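Local coordinates for WZI (Escherichia coli, PDB 2YNK), which is an outer-membrane lectin involved in group 1 capsule assembly, a carbohydrate-binding beta-barrel that probably helps hold capsular polysaccharide at the cell surface, at residues A[208-218]-A[230-241]; A[158-169]-A[352-362]. All coordinates share one frame; numbering follows the deposited sequence.

Contact 1. Residues A[208-218]-A[230-241]; sequences VPHAKIIGGRF and ASRIMQWGGKGR
Ile-214 and Met-234 (a selenomethionine) form a hydrogen-bonded pair midway along a beta hairpin; the bond from Met-234 N to Ile-214 O measures 2.8 Å with 178° at the hydrogen.

Nine backbone hydrogen bonds join the segments, eight of them in the strand pairing. Strands 212-218 and 230-236 run at 179° to each other, with axes 4.7 Å apart. Lys-212/Trp-236, Gly-216/Arg-232 and Phe-218/Ala-230 are likewise hydrogen-bonded pairs, alternating with the non-hydrogen-bonded pairs Ile-213/Gln-235, Gly-215/Ile-233 and Arg-217/Ser-231. Past the strand ends the ninth bond links the two chains, Lys-239 N donating to Pro-209 O at 3.2 Å.

Apolar contacts differ on the two faces. With Ile-214 and Trp-236, CD1 of the isoleucine meets the benzene part of the indole obliquely, 3.4 Å from Trp-236 CE3. The indole NE1 is hydrogen-bonded to Asn-247 OD1, and Phe-248 meets the ring edge-to-face. On the face of Ile-213 the two branches of that residue divide the work: CG2 packs on Ile-233 CD1, and CD1 lies 3.6 Å from Gln-235 CG. Ile-233 CD1 also extends over Gly-215 CA, at 3.7 Å, where the glycine leaves room for it.

Among the polar side chains, Arg-217 runs extended from CG to NE and brings NH1 to Ser-231 OG at 3.3 Å, a weak bond with 125° at the hydrogen. Its stronger partners are Asp-274, by a salt bridge, and Thr-29. Arg-232, on the same side of the sheet as Ile-214 and Trp-236, forms a salt bridge with Glu-298.

The chemistry implies a division of labour: antiparallel main-chain bonds fix the register of neighbouring strands in the barrel wall, whereas the salt bridges of Arg-217 and Arg-232 reach beyond the hairpin.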
loop_
_atom_site.group_PDB
_atom_site.type_symbol
_atom_site.label_atom_id
_atom_site.label_comp_id
_atom_site.label_asym_id
_atom_site.label_seq_id
_atom_site.Cartn_x
_atom_site.Cartn_y
_atom_site.Cartn_z
ATOM N N VAL A 208 6.784 -18.151 16.803
ATOM C CA VAL A 208 8.117 -17.623 17.144
ATOM C C VAL A 208 7.963 -16.175 17.609
ATOM O O VAL A 208 8.159 -15.221 16.831
ATOM C CB VAL A 208 9.097 -17.636 15.950
ATOM C CG1 VAL A 208 10.511 -17.359 16.446
ATOM C CG2 VAL A 208 9.032 -18.957 15.195
ATOM N N PRO A 209 7.599 -15.999 18.885
ATOM C CA PRO A 209 7.281 -14.672 19.408
ATOM C C PRO A 209 8.347 -13.610 19.105
ATOM O O PRO A 209 9.519 -13.925 18.979
ATOM C CB PRO A 209 7.172 -14.920 20.923
ATOM C CG PRO A 209 6.838 -16.365 21.050
ATOM C CD PRO A 209 7.569 -17.033 19.936
ATOM N N HIS A 210 7.921 -12.357 19.001
ATOM C CA HIS A 210 8.815 -11.218 18.712
ATOM C C HIS A 210 9.707 -11.440 17.528
ATOM O O HIS A 210 10.899 -11.194 17.604
ATOM C CB HIS A 210 9.651 -10.883 19.938
ATOM C CG HIS A 210 8.896 -11.021 21.235
ATOM N ND1 HIS A 210 7.717 -10.410 21.455
ATOM C CD2 HIS A 210 9.193 -11.735 22.397
ATOM C CE1 HIS A 210 7.277 -10.714 22.696
ATOM N NE2 HIS A 210 8.180 -11.526 23.271
ATOM N N ALA A 211 9.145 -11.914 16.425
ATOM C CA ALA A 211 9.919 -12.121 15.213
ATOM C C ALA A 211 10.095 -10.781 14.488
ATOM O O ALA A 211 9.199 -9.915 14.475
ATOM C CB ALA A 211 9.250 -13.138 14.299
ATOM N N LYS A 212 11.251 -10.620 13.868
ATOM C CA LYS A 212 11.565 -9.378 13.209
ATOM C C LYS A 212 11.314 -9.515 11.725
ATOM O O LYS A 212 11.550 -10.573 11.142
ATOM C CB LYS A 212 13.015 -8.989 13.458
ATOM C CG LYS A 212 13.493 -9.236 14.885
ATOM C CD LYS A 212 12.595 -8.609 15.938
ATOM C CE LYS A 212 13.171 -8.836 17.325
ATOM N NZ LYS A 212 12.273 -8.274 18.366
ATOM N N ILE A 213 10.807 -8.445 11.125
ATOM C CA ILE A 213 10.826 -8.311 9.684
ATOM C C ILE A 213 11.829 -7.201 9.388
ATOM O O ILE A 213 11.633 -6.053 9.780
ATOM C CB ILE A 213 9.433 -8.007 9.106
ATOM C CG1 ILE A 213 8.457 -9.140 9.441
ATOM C CG2 ILE A 213 9.501 -7.852 7.595
ATOM C CD1 ILE A 213 8.712 -10.442 8.702
ATOM N N ILE A 214 12.929 -7.571 8.743
ATOM C CA ILE A 214 13.950 -6.617 8.328
ATOM C C ILE A 214 13.976 -6.619 6.813
ATOM O O ILE A 214 13.902 -7.686 6.191
ATOM C CB ILE A 214 15.329 -6.973 8.913
ATOM C CG1 ILE A 214 15.261 -6.888 10.444
ATOM C CG2 ILE A 214 16.402 -6.036 8.379
ATOM C CD1 ILE A 214 16.171 -7.860 11.153
ATOM N N GLY A 215 14.044 -5.431 6.221
ATOM C CA GLY A 215 13.851 -5.316 4.781
ATOM C C GLY A 215 14.421 -4.085 4.113
ATOM O O GLY A 215 14.727 -3.072 4.756
ATOM N N GLY A 216 14.538 -4.182 2.798
ATOM C CA GLY A 216 15.161 -3.144 2.003
ATOM C C GLY A 216 14.508 -3.074 0.646
ATOM O O GLY A 216 14.110 -4.098 0.078
ATOM N N ARG A 217 14.388 -1.859 0.131
ATOM C CA ARG A 217 13.819 -1.643 -1.180
ATOM C C ARG A 217 14.521 -0.487 -1.885
ATOM O O ARG A 217 14.851 0.531 -1.265
ATOM C CB ARG A 217 12.332 -1.357 -1.065
ATOM C CG ARG A 217 11.736 -0.821 -2.355
ATOM C CD ARG A 217 10.229 -0.757 -2.302
ATOM N NE ARG A 217 9.693 -0.286 -3.572
ATOM C CZ ARG A 217 9.531 -1.044 -4.653
ATOM N NH1 ARG A 217 9.873 -2.335 -4.638
ATOM N NH2 ARG A 217 9.025 -0.507 -5.759
ATOM N N PHE A 218 14.725 -0.660 -3.184
ATOM C CA PHE A 218 15.425 0.310 -4.008
ATOM C C PHE A 218 14.668 0.484 -5.309
ATOM O O PHE A 218 14.197 -0.498 -5.891
ATOM C CB PHE A 218 16.841 -0.176 -4.307
ATOM C CG PHE A 218 17.666 0.800 -5.098
ATOM C CD1 PHE A 218 18.424 1.772 -4.457
ATOM C CD2 PHE A 218 17.700 0.738 -6.491
ATOM C CE1 PHE A 218 19.192 2.664 -5.188
ATOM C CE2 PHE A 218 18.467 1.628 -7.222
ATOM C CZ PHE A 218 19.208 2.594 -6.569
ATOM N N ALA A 230 13.564 -2.989 -6.936
ATOM C CA ALA A 230 14.070 -4.204 -6.329
ATOM C C ALA A 230 13.729 -4.142 -4.838
ATOM O O ALA A 230 13.764 -3.066 -4.231
ATOM C CB ALA A 230 15.571 -4.310 -6.539
ATOM N N SER A 231 13.377 -5.278 -4.252
ATOM C CA SER A 231 13.108 -5.313 -2.821
ATOM C C SER A 231 13.341 -6.687 -2.208
ATOM O O SER A 231 13.142 -7.734 -2.853
ATOM C CB SER A 231 11.694 -4.810 -2.511
ATOM O OG SER A 231 10.745 -5.241 -3.466
ATOM N N ARG A 232 13.769 -6.658 -0.949
ATOM C CA ARG A 232 14.100 -7.856 -0.211
ATOM C C ARG A 232 13.576 -7.749 1.229
ATOM O O ARG A 232 13.608 -6.684 1.840
ATOM C CB ARG A 232 15.615 -8.050 -0.248
ATOM C CG ARG A 232 16.124 -9.367 0.312
ATOM C CD ARG A 232 17.609 -9.520 0.015
ATOM N NE ARG A 232 18.318 -10.305 1.031
ATOM C CZ ARG A 232 18.337 -11.637 1.103
ATOM N NH1 ARG A 232 17.668 -12.388 0.226
ATOM N NH2 ARG A 232 19.029 -12.228 2.067
ATOM N N ILE A 233 13.077 -8.863 1.747
ATOM C CA ILE A 233 12.574 -8.963 3.119
ATOM C C ILE A 233 13.117 -10.232 3.746
ATOM O O ILE A 233 13.117 -11.283 3.104
ATOM C CB ILE A 233 11.033 -9.046 3.130
ATOM C CG1 ILE A 233 10.411 -7.660 3.249
ATOM C CG2 ILE A 233 10.536 -9.897 4.284
ATOM C CD1 ILE A 233 10.581 -7.031 4.614
HETATM N N MSE A 234 13.579 -10.156 4.989
HETATM C CA MSE A 234 13.889 -11.385 5.719
HETATM C C MSE A 234 13.146 -11.448 7.030
HETATM O O MSE A 234 13.076 -10.478 7.781
HETATM C CB MSE A 234 15.386 -11.624 5.905
HETATM C CG MSE A 234 16.115 -10.451 6.527
HETATM SE SE MSE A 234 17.909 -11.048 7.081
HETATM C CE MSE A 234 18.778 -9.306 6.719
ATOM N N GLN A 235 12.569 -12.615 7.292
ATOM C CA GLN A 235 11.908 -12.907 8.558
ATOM C C GLN A 235 12.960 -13.548 9.457
ATOM O O GLN A 235 13.479 -14.610 9.137
ATOM C CB GLN A 235 10.735 -13.850 8.309
ATOM C CG GLN A 235 9.650 -13.835 9.365
ATOM C CD GLN A 235 8.393 -14.563 8.918
ATOM O OE1 GLN A 235 7.348 -14.487 9.577
ATOM N NE2 GLN A 235 8.482 -15.273 7.795
ATOM N N TRP A 236 13.276 -12.900 10.572
ATOM C CA TRP A 236 14.501 -13.190 11.308
ATOM C C TRP A 236 14.317 -12.926 12.783
ATOM O O TRP A 236 13.443 -12.161 13.175
ATOM C CB TRP A 236 15.623 -12.338 10.709
ATOM C CG TRP A 236 16.960 -12.431 11.400
ATOM C CD1 TRP A 236 17.981 -13.345 11.166
ATOM C CD2 TRP A 236 17.467 -11.561 12.458
ATOM N NE1 TRP A 236 19.045 -13.111 11.993
ATOM C CE2 TRP A 236 18.797 -12.057 12.793
ATOM C CE3 TRP A 236 16.962 -10.463 13.142
ATOM C CZ2 TRP A 236 19.571 -11.466 13.772
ATOM C CZ3 TRP A 236 17.752 -9.869 14.131
ATOM C CH2 TRP A 236 19.025 -10.358 14.438
ATOM N N GLY A 237 15.110 -13.579 13.625
ATOM C CA GLY A 237 14.999 -13.389 15.076
ATOM C C GLY A 237 13.778 -14.054 15.716
ATOM O O GLY A 237 13.035 -14.789 15.049
ATOM N N GLY A 238 13.583 -13.787 17.009
ATOM C CA GLY A 238 12.491 -14.371 17.802
ATOM C C GLY A 238 12.997 -15.227 18.953
ATOM O O GLY A 238 14.201 -15.414 19.111
ATOM N N LYS A 239 12.088 -15.751 19.766
ATOM C CA LYS A 239 12.491 -16.653 20.850
ATOM C C LYS A 239 13.017 -17.993 20.305
ATOM O O LYS A 239 12.378 -18.642 19.474
ATOM C CB LYS A 239 11.354 -16.866 21.859
ATOM C CG LYS A 239 11.077 -15.617 22.684
ATOM C CD LYS A 239 10.235 -15.870 23.932
ATOM C CE LYS A 239 9.826 -14.538 24.558
ATOM N NZ LYS A 239 9.061 -14.665 25.826
ATOM N N GLY A 240 14.203 -18.378 20.770
ATOM C CA GLY A 240 14.853 -19.602 20.325
ATOM C C GLY A 240 15.484 -19.457 18.959
ATOM O O GLY A 240 15.733 -20.448 18.268
ATOM N N ARG A 241 15.761 -18.217 18.569
ATOM C CA ARG A 241 16.319 -17.941 17.252
ATOM C C ARG A 241 17.657 -17.239 17.380
ATOM O O ARG A 241 17.901 -16.539 18.355
ATOM C CB ARG A 241 15.347 -17.093 16.441
ATOM C CG ARG A 241 13.996 -17.759 16.183
ATOM C CD ARG A 241 14.118 -18.972 15.281
ATOM N NE ARG A 241 14.848 -18.623 14.071
ATOM C CZ ARG A 241 15.557 -19.466 13.328
ATOM N NH1 ARG A 241 15.643 -20.757 13.641
ATOM N NH2 ARG A 241 16.185 -19.005 12.253
#

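Contact 2. Residues A[158-169]-A[352-362]; sequences GSLIRGDAMRPM and YYQQGYPLGDA
Leu-359 O is gripped by two donors from the facing loop, Gly-163 N at 2.9 Å and Arg-162 NH1 at 3.1 Å. The arginine NH1 lies in the carbonyl plane, on a lone pair, and the oxygen in turn sits only 7° out of the guanidinium plane; Gly-163 N approaches tilted from the carbonyl plane. Bends at chi2 and chi3 (-67° and -61°) fold the Arg-162 chain back toward its own backbone, which lets NH1 donate to Gly-163 O as well; NH2 is hydrogen-bonded to Gln-150 OE1.

A second polar cluster surrounds one water. The water donates to Gln-355 OE1 at 2.7 Å and accepts from Gln-354 NE2 at 2.8 Å, with a weak link to Arg-167 N. Gln-354 NE2 also makes a weak bond to Arg-167 O, while Gln-354 OE1 accepts from Asn-203 N. Gln-355 NE2 is hydrogen-bonded to Gln-204 OE1.

These two glutamines belong to a tiny hairpin, strands 353-354 and 357-358 joined by a type I' turn, that packs inside the barrel against the loop 158-169. There Ser-159 OG accepts from Ile-161 N and Arg-162 N, an ST turn and an ST motif, and is also hydrogen-bonded to Trp-152 O.

Two selenomethionines pack on the Leu-359 side chain: Met-166 SE lies 4.1 Å from Leu-359 CG, and Met-169 SE is 4.1 Å from Leu-359 CD2. Ala-165 CB rests against Ala-362 CB at 4.0 Å.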
loop_
_atom_site.group_PDB
_atom_site.type_symbol
_atom_site.label_atom_id
_atom_site.label_comp_id
_atom_site.label_asym_id
_atom_site.label_seq_id
_atom_site.Cartn_x
_atom_site.Cartn_y
_atom_site.Cartn_z
ATOM N N GLY A 158 -2.661 -4.939 -4.458
ATOM C CA GLY A 158 -1.773 -5.587 -3.507
ATOM C C GLY A 158 -0.306 -5.350 -3.813
ATOM O O GLY A 158 0.057 -4.954 -4.925
ATOM N N SER A 159 0.527 -5.540 -2.799
ATOM C CA SER A 159 1.942 -5.792 -2.991
ATOM C C SER A 159 2.203 -7.262 -2.697
ATOM O O SER A 159 1.693 -7.798 -1.728
ATOM C CB SER A 159 2.782 -4.951 -2.045
ATOM O OG SER A 159 4.099 -5.481 -1.972
ATOM N N LEU A 160 3.023 -7.904 -3.511
ATOM C CA LEU A 160 3.353 -9.308 -3.295
ATOM C C LEU A 160 4.354 -9.512 -2.165
ATOM O O LEU A 160 4.584 -10.659 -1.750
ATOM C CB LEU A 160 3.932 -9.935 -4.565
ATOM C CG LEU A 160 3.065 -9.948 -5.824
ATOM C CD1 LEU A 160 3.895 -10.470 -6.995
ATOM C CD2 LEU A 160 1.802 -10.772 -5.634
ATOM N N ILE A 161 4.944 -8.425 -1.665
ATOM C CA ILE A 161 6.044 -8.524 -0.699
ATOM C C ILE A 161 5.823 -7.750 0.594
ATOM O O ILE A 161 6.119 -8.262 1.662
ATOM C CB ILE A 161 7.379 -8.076 -1.328
ATOM C CG1 ILE A 161 8.537 -8.364 -0.361
ATOM C CG2 ILE A 161 7.320 -6.604 -1.739
ATOM C CD1 ILE A 161 9.868 -8.615 -1.039
ATOM N N ARG A 162 5.345 -6.514 0.498
ATOM C CA ARG A 162 4.990 -5.739 1.675
ATOM C C ARG A 162 3.836 -4.813 1.357
ATOM O O ARG A 162 4.010 -3.761 0.732
ATOM C CB ARG A 162 6.176 -4.946 2.224
ATOM C CG ARG A 162 7.108 -5.760 3.121
ATOM C CD ARG A 162 6.475 -6.191 4.446
ATOM N NE ARG A 162 6.075 -5.044 5.264
ATOM C CZ ARG A 162 4.829 -4.593 5.397
ATOM N NH1 ARG A 162 3.793 -5.191 4.796
ATOM N NH2 ARG A 162 4.613 -3.516 6.146
ATOM N N GLY A 163 2.653 -5.226 1.802
ATOM C CA GLY A 163 1.453 -4.456 1.623
ATOM C C GLY A 163 0.873 -3.952 2.927
ATOM O O GLY A 163 1.583 -3.689 3.898
ATOM N N ASP A 164 -0.453 -3.930 2.936
ATOM C CA ASP A 164 -1.275 -3.023 3.703
ATOM C C ASP A 164 -2.382 -3.731 4.451
ATOM O O ASP A 164 -3.177 -3.069 5.113
ATOM C CB ASP A 164 -1.986 -2.178 2.653
ATOM C CG ASP A 164 -2.217 -0.787 3.077
ATOM O OD1 ASP A 164 -1.472 -0.284 3.940
ATOM O OD2 ASP A 164 -3.137 -0.187 2.503
ATOM N N ALA A 165 -2.439 -5.064 4.319
ATOM C CA ALA A 165 -3.629 -5.859 4.586
ATOM C C ALA A 165 -3.481 -6.608 5.902
ATOM O O ALA A 165 -3.578 -7.842 5.953
ATOM C CB ALA A 165 -3.833 -6.839 3.438
HETATM N N MSE A 166 -3.234 -5.848 6.961
HETATM C CA MSE A 166 -2.609 -6.366 8.179
HETATM C C MSE A 166 -2.298 -5.178 9.035
HETATM O O MSE A 166 -2.234 -4.053 8.545
HETATM C CB MSE A 166 -1.283 -7.033 7.822
HETATM C CG MSE A 166 -0.657 -6.212 6.679
HETATM SE SE MSE A 166 1.197 -5.804 7.073
HETATM C CE MSE A 166 0.891 -4.087 7.992
ATOM N N ARG A 167 -2.081 -5.404 10.322
ATOM C CA ARG A 167 -1.848 -4.298 11.231
ATOM C C ARG A 167 -0.399 -3.885 11.102
ATOM O O ARG A 167 0.483 -4.752 11.093
ATOM C CB ARG A 167 -2.186 -4.682 12.669
ATOM C CG ARG A 167 -3.621 -5.138 12.808
ATOM C CD ARG A 167 -3.996 -5.442 14.246
ATOM N NE ARG A 167 -4.870 -4.403 14.758
ATOM C CZ ARG A 167 -6.181 -4.511 14.902
ATOM N NH1 ARG A 167 -6.822 -5.635 14.624
ATOM N NH2 ARG A 167 -6.858 -3.479 15.360
ATOM N N PRO A 168 -0.145 -2.567 10.992
ATOM C CA PRO A 168 1.221 -2.094 10.825
ATOM C C PRO A 168 2.068 -2.467 12.038
ATOM O O PRO A 168 1.542 -2.537 13.159
ATOM C CB PRO A 168 1.061 -0.576 10.689
ATOM C CG PRO A 168 -0.240 -0.264 11.348
ATOM C CD PRO A 168 -1.108 -1.457 11.113
HETATM N N MSE A 169 3.357 -2.713 11.811
HETATM C CA MSE A 169 4.228 -3.252 12.839
HETATM C C MSE A 169 5.092 -2.188 13.403
HETATM O O MSE A 169 5.462 -1.232 12.709
HETATM C CB MSE A 169 5.140 -4.315 12.260
HETATM C CG MSE A 169 4.345 -5.376 11.512
HETATM SE SE MSE A 169 5.613 -6.676 10.752
HETATM C CE MSE A 169 6.173 -5.585 9.195
ATOM N N TYR A 352 4.027 -16.084 6.405
ATOM C CA TYR A 352 4.290 -14.655 6.170
ATOM C C TYR A 352 2.992 -13.872 6.443
ATOM O O TYR A 352 2.400 -13.261 5.540
ATOM C CB TYR A 352 4.802 -14.459 4.740
ATOM C CG TYR A 352 5.386 -13.087 4.433
ATOM C CD1 TYR A 352 6.491 -12.607 5.130
ATOM C CD2 TYR A 352 4.852 -12.287 3.424
ATOM C CE1 TYR A 352 7.030 -11.360 4.858
ATOM C CE2 TYR A 352 5.384 -11.040 3.138
ATOM C CZ TYR A 352 6.473 -10.580 3.857
ATOM O OH TYR A 352 7.012 -9.346 3.588
ATOM N N TYR A 353 2.544 -13.950 7.705
ATOM C CA TYR A 353 1.288 -13.360 8.173
ATOM C C TYR A 353 1.441 -12.853 9.603
ATOM O O TYR A 353 2.042 -13.532 10.435
ATOM C CB TYR A 353 0.164 -14.396 8.216
ATOM C CG TYR A 353 -0.188 -15.042 6.908
ATOM C CD1 TYR A 353 0.601 -16.049 6.380
ATOM C CD2 TYR A 353 -1.335 -14.689 6.224
ATOM C CE1 TYR A 353 0.277 -16.675 5.189
ATOM C CE2 TYR A 353 -1.676 -15.304 5.029
ATOM C CZ TYR A 353 -0.862 -16.303 4.516
ATOM O OH TYR A 353 -1.167 -16.920 3.327
ATOM N N GLN A 354 0.876 -11.677 9.890
ATOM C CA GLN A 354 0.740 -11.218 11.260
ATOM C C GLN A 354 -0.717 -11.291 11.630
ATOM O O GLN A 354 -1.557 -10.764 10.899
ATOM C CB GLN A 354 1.206 -9.787 11.412
ATOM C CG GLN A 354 1.177 -9.322 12.854
ATOM C CD GLN A 354 1.648 -7.913 13.019
ATOM O OE1 GLN A 354 2.730 -7.673 13.543
ATOM N NE2 GLN A 354 0.842 -6.968 12.572
ATOM N N GLN A 355 -1.005 -11.945 12.759
ATOM C CA GLN A 355 -2.368 -12.127 13.253
ATOM C C GLN A 355 -3.285 -12.667 12.178
ATOM O O GLN A 355 -4.450 -12.283 12.071
ATOM C CB GLN A 355 -2.894 -10.831 13.852
ATOM C CG GLN A 355 -2.022 -10.366 15.006
ATOM C CD GLN A 355 -2.325 -8.971 15.482
ATOM O OE1 GLN A 355 -2.283 -8.013 14.705
ATOM N NE2 GLN A 355 -2.589 -8.835 16.777
ATOM N N GLY A 356 -2.740 -13.579 11.381
ATOM C CA GLY A 356 -3.500 -14.268 10.351
ATOM C C GLY A 356 -3.575 -13.497 9.056
ATOM O O GLY A 356 -3.914 -14.053 8.006
ATOM N N TYR A 357 -3.263 -12.206 9.126
ATOM C CA TYR A 357 -3.411 -11.346 7.976
ATOM C C TYR A 357 -2.067 -11.192 7.276
ATOM O O TYR A 357 -1.028 -11.009 7.925
ATOM C CB TYR A 357 -4.084 -10.043 8.371
ATOM C CG TYR A 357 -5.601 -10.205 8.387
ATOM C CD1 TYR A 357 -6.217 -11.063 9.296
ATOM C CD2 TYR A 357 -6.410 -9.552 7.454
ATOM C CE1 TYR A 357 -7.588 -11.249 9.295
ATOM C CE2 TYR A 357 -7.784 -9.727 7.452
ATOM C CZ TYR A 357 -8.369 -10.581 8.378
ATOM O OH TYR A 357 -9.738 -10.764 8.390
ATOM N N PRO A 358 -2.076 -11.363 5.946
ATOM C CA PRO A 358 -0.859 -11.388 5.155
ATOM C C PRO A 358 -0.094 -10.060 5.170
ATOM O O PRO A 358 -0.704 -9.008 5.097
ATOM C CB PRO A 358 -1.374 -11.683 3.743
ATOM C CG PRO A 358 -2.759 -11.158 3.737
ATOM C CD PRO A 358 -3.276 -11.481 5.097
ATOM N N LEU A 359 1.226 -10.160 5.306
ATOM C CA LEU A 359 2.154 -9.061 5.138
ATOM C C LEU A 359 2.391 -8.773 3.641
ATOM O O LEU A 359 2.956 -7.746 3.276
ATOM C CB LEU A 359 3.497 -9.402 5.802
ATOM C CG LEU A 359 3.746 -8.984 7.248
ATOM C CD1 LEU A 359 2.798 -9.694 8.198
ATOM C CD2 LEU A 359 5.193 -9.276 7.613
ATOM N N GLY A 360 1.984 -9.708 2.791
ATOM C CA GLY A 360 2.097 -9.555 1.356
ATOM C C GLY A 360 0.750 -9.203 0.791
ATOM O O GLY A 360 0.116 -8.270 1.261
ATOM N N ASP A 361 0.307 -9.957 -0.210
ATOM C CA ASP A 361 -0.919 -9.633 -0.939
ATOM C C ASP A 361 -2.175 -9.908 -0.112
ATOM O O ASP A 361 -2.227 -10.866 0.648
ATOM C CB ASP A 361 -0.970 -10.433 -2.250
ATOM C CG ASP A 361 -1.954 -9.856 -3.266
ATOM O OD1 ASP A 361 -2.626 -8.825 -2.988
ATOM O OD2 ASP A 361 -2.046 -10.453 -4.359
ATOM N N ALA A 362 -3.200 -9.080 -0.299
ATOM C CA ALA A 362 -4.434 -9.164 0.500
ATOM C C ALA A 362 -5.070 -10.577 0.546
ATOM O O ALA A 362 -5.686 -10.941 1.540
ATOM C CB ALA A 362 -5.447 -8.131 0.018
HETATM O O HOH W 1 -1.593 -8.200 12.128
#

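The two contacts have centres 13 Å apart and meet directly, the loops of contact 2 lying against the inner face of the wall hairpin of contact 1. Ile-233 CG1 packs on Arg-162 CG at 3.8 Å, and Ile-213 CG1 on Leu-359 CD2 at 3.7 Å, so that each strand supplies one isoleucine, to a different inner segment. Trp-152 belongs to both settings: it touches Arg-217, Ser-231 and Ile-233, and it is backbone hydrogen-bonded to Arg-162. Along the chain, contact 1 is nested within the loop that contact 2 closes. A bound hexane touches Arg-217, Ala-230 and Ser-231, whereas the side chain of Ile-161 lies about 8 Å, between nearest atoms, from a bound hexane.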